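Local atomic coordinates of xylose isomerase-like TIM barrel (Anabaena variabilis ATCC 29413, PDB entry 2QW5), a protein that binds zinc and D-xylose in a TIM barrel and is probably a sugar or sugar-phosphate isomerase or epimerase. Residues F15-T19 and A314-A318. Residues are numbered along the deposited sequence; the frame is centred on the assembly and turned at random.
Sequences FFMFT and AYDIA
In this TIM barrel the 3-10 turn 15-17 that follows the first strand, 11-14, packs against the first helical turn of the C-terminal helix 314-332, and Met17, a selenomethionine, reaches from the turn onto the helix. Its CG lies anti to the backbone N (chi1 -179°), which sends the chain out toward the helix, and bends at chi2 and chi3 then fold it over Ala314. Met17 CG touches Ala314 CB at 3.9 Å, Met17 SE lies 4.1 Å from Ala314 CB, and Met17 CE reaches Ala314 O at 3.6 Å. Ala314 O accepts the helical bond from Ala318 N, and the CE methyl of Met17 rests against it in van der Waals contact. Met17 CE also meets Ile317 CG2 at 3.9 Å, the two side chains crossing at about a right angle.

Phe18 packs beside Met17 on the same alanine. One face of its ring carries Met17 CG, offset toward the rim, while Phe18 CE1 meets Ala314 CB at 4.1 Å and Phe18 CZ meets Tyr315 CE1 at 4.1 Å. Tyr315 OH and His36 ND1 are hydrogen-bonded, and His36 in turn stacks on Phe18, tying helix 27-42 into the cluster. On the turn itself, Phe15 O accepts from both Phe18 N and Thr19 N. The Met17 side chain is about 13 Å from the bound zinc, outside the metal site: apolar packing of a beta-alpha loop against the C-terminal helix, which closes the TIM-barrel chain after the eighth strand.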
loop_
_atom_site.group_PDB
_atom_site.type_symbol
_atom_site.label_atom_id
_atom_site.label_comp_id
_atom_site.label_asym_id
_atom_site.label_seq_id
_atom_site.Cartn_x
_atom_site.Cartn_y
_atom_site.Cartn_z
ATOM N N PHE A 15 -27.263 -10.738 5.740
ATOM C CA PHE A 15 -26.866 -9.887 6.885
ATOM C C PHE A 15 -25.727 -8.909 6.551
ATOM O O PHE A 15 -25.376 -8.124 7.408
ATOM C CB PHE A 15 -26.611 -10.683 8.193
ATOM C CG PHE A 15 -27.725 -10.542 9.181
ATOM C CD1 PHE A 15 -29.030 -10.895 8.818
ATOM C CD2 PHE A 15 -27.487 -10.016 10.460
ATOM C CE1 PHE A 15 -30.089 -10.741 9.708
ATOM C CE2 PHE A 15 -28.557 -9.838 11.372
ATOM C CZ PHE A 15 -29.852 -10.227 10.996
ATOM N N PHE A 16 -25.153 -8.957 5.325
ATOM C CA PHE A 16 -24.229 -7.877 4.859
ATOM C C PHE A 16 -24.860 -6.460 4.794
ATOM O O PHE A 16 -24.151 -5.478 4.544
ATOM C CB PHE A 16 -23.620 -8.230 3.509
ATOM C CG PHE A 16 -22.675 -9.402 3.543
ATOM C CD1 PHE A 16 -21.862 -9.675 4.652
ATOM C CD2 PHE A 16 -22.520 -10.190 2.415
ATOM C CE1 PHE A 16 -20.927 -10.685 4.630
ATOM C CE2 PHE A 16 -21.597 -11.235 2.419
ATOM C CZ PHE A 16 -20.790 -11.465 3.520
HETATM N N MSE A 17 -26.191 -6.363 4.941
HETATM C CA MSE A 17 -26.879 -5.093 5.115
HETATM C C MSE A 17 -26.427 -4.476 6.460
HETATM O O MSE A 17 -26.494 -3.256 6.622
HETATM C CB MSE A 17 -28.388 -5.294 5.142
HETATM C CG MSE A 17 -29.255 -3.999 5.310
HETATM SE SE MSE A 17 -28.947 -2.800 3.850
HETATM C CE MSE A 17 -30.261 -3.475 2.685
ATOM N N PHE A 18 -26.001 -5.319 7.419
ATOM C CA PHE A 18 -25.642 -4.888 8.775
ATOM C C PHE A 18 -24.235 -5.188 9.266
ATOM O O PHE A 18 -23.666 -4.392 10.027
ATOM C CB PHE A 18 -26.599 -5.571 9.789
ATOM C CG PHE A 18 -28.037 -5.516 9.404
ATOM C CD1 PHE A 18 -28.731 -4.326 9.437
ATOM C CD2 PHE A 18 -28.717 -6.659 9.018
ATOM C CE1 PHE A 18 -30.083 -4.267 9.064
ATOM C CE2 PHE A 18 -30.058 -6.611 8.641
ATOM C CZ PHE A 18 -30.752 -5.409 8.680
ATOM N N THR A 19 -23.670 -6.336 8.872
ATOM C CA THR A 19 -22.456 -6.815 9.507
ATOM C C THR A 19 -21.760 -7.929 8.767
ATOM O O THR A 19 -22.329 -8.491 7.855
ATOM C CB THR A 19 -22.834 -7.359 10.910
ATOM O OG1 THR A 19 -21.667 -7.575 11.699
ATOM C CG2 THR A 19 -23.677 -8.653 10.818
ATOM N N ALA A 314 -31.724 1.276 6.069
ATOM C CA ALA A 314 -31.503 -0.144 5.764
ATOM C C ALA A 314 -32.791 -0.917 5.454
ATOM O O ALA A 314 -32.833 -1.735 4.542
ATOM C CB ALA A 314 -30.730 -0.818 6.938
ATOM N N TYR A 315 -33.866 -0.612 6.193
ATOM C CA TYR A 315 -35.152 -1.277 6.018
ATOM C C TYR A 315 -35.900 -0.824 4.786
ATOM O O TYR A 315 -36.547 -1.634 4.130
ATOM C CB TYR A 315 -36.020 -1.114 7.278
ATOM C CG TYR A 315 -35.434 -1.743 8.517
ATOM C CD1 TYR A 315 -34.837 -3.005 8.482
ATOM C CD2 TYR A 315 -35.588 -1.140 9.756
ATOM C CE1 TYR A 315 -34.316 -3.591 9.601
ATOM C CE2 TYR A 315 -35.071 -1.728 10.916
ATOM C CZ TYR A 315 -34.449 -2.960 10.828
ATOM O OH TYR A 315 -33.946 -3.568 11.933
ATOM N N ASP A 316 -35.798 0.467 4.469
ATOM C CA ASP A 316 -36.351 1.017 3.234
ATOM C C ASP A 316 -35.790 0.250 2.030
ATOM O O ASP A 316 -36.546 -0.214 1.189
ATOM C CB ASP A 316 -36.018 2.514 3.072
ATOM C CG ASP A 316 -36.570 3.373 4.211
ATOM O OD1 ASP A 316 -37.641 3.053 4.779
ATOM O OD2 ASP A 316 -35.917 4.381 4.543
ATOM N N ILE A 317 -34.467 0.116 1.976
ATOM C CA ILE A 317 -33.812 -0.585 0.862
ATOM C C ILE A 317 -34.218 -2.075 0.819
ATOM O O ILE A 317 -34.521 -2.591 -0.263
ATOM C CB ILE A 317 -32.279 -0.377 0.895
ATOM C CG1 ILE A 317 -31.937 1.119 0.707
ATOM C CG2 ILE A 317 -31.538 -1.200 -0.182
ATOM C CD1 ILE A 317 -32.461 1.770 -0.575
ATOM N N ALA A 318 -34.242 -2.725 1.987
ATOM C CA ALA A 318 -34.633 -4.155 2.108
ATOM C C ALA A 318 -36.049 -4.409 1.579
ATOM O O ALA A 318 -36.296 -5.366 0.835
ATOM C CB ALA A 318 -34.518 -4.627 3.570
#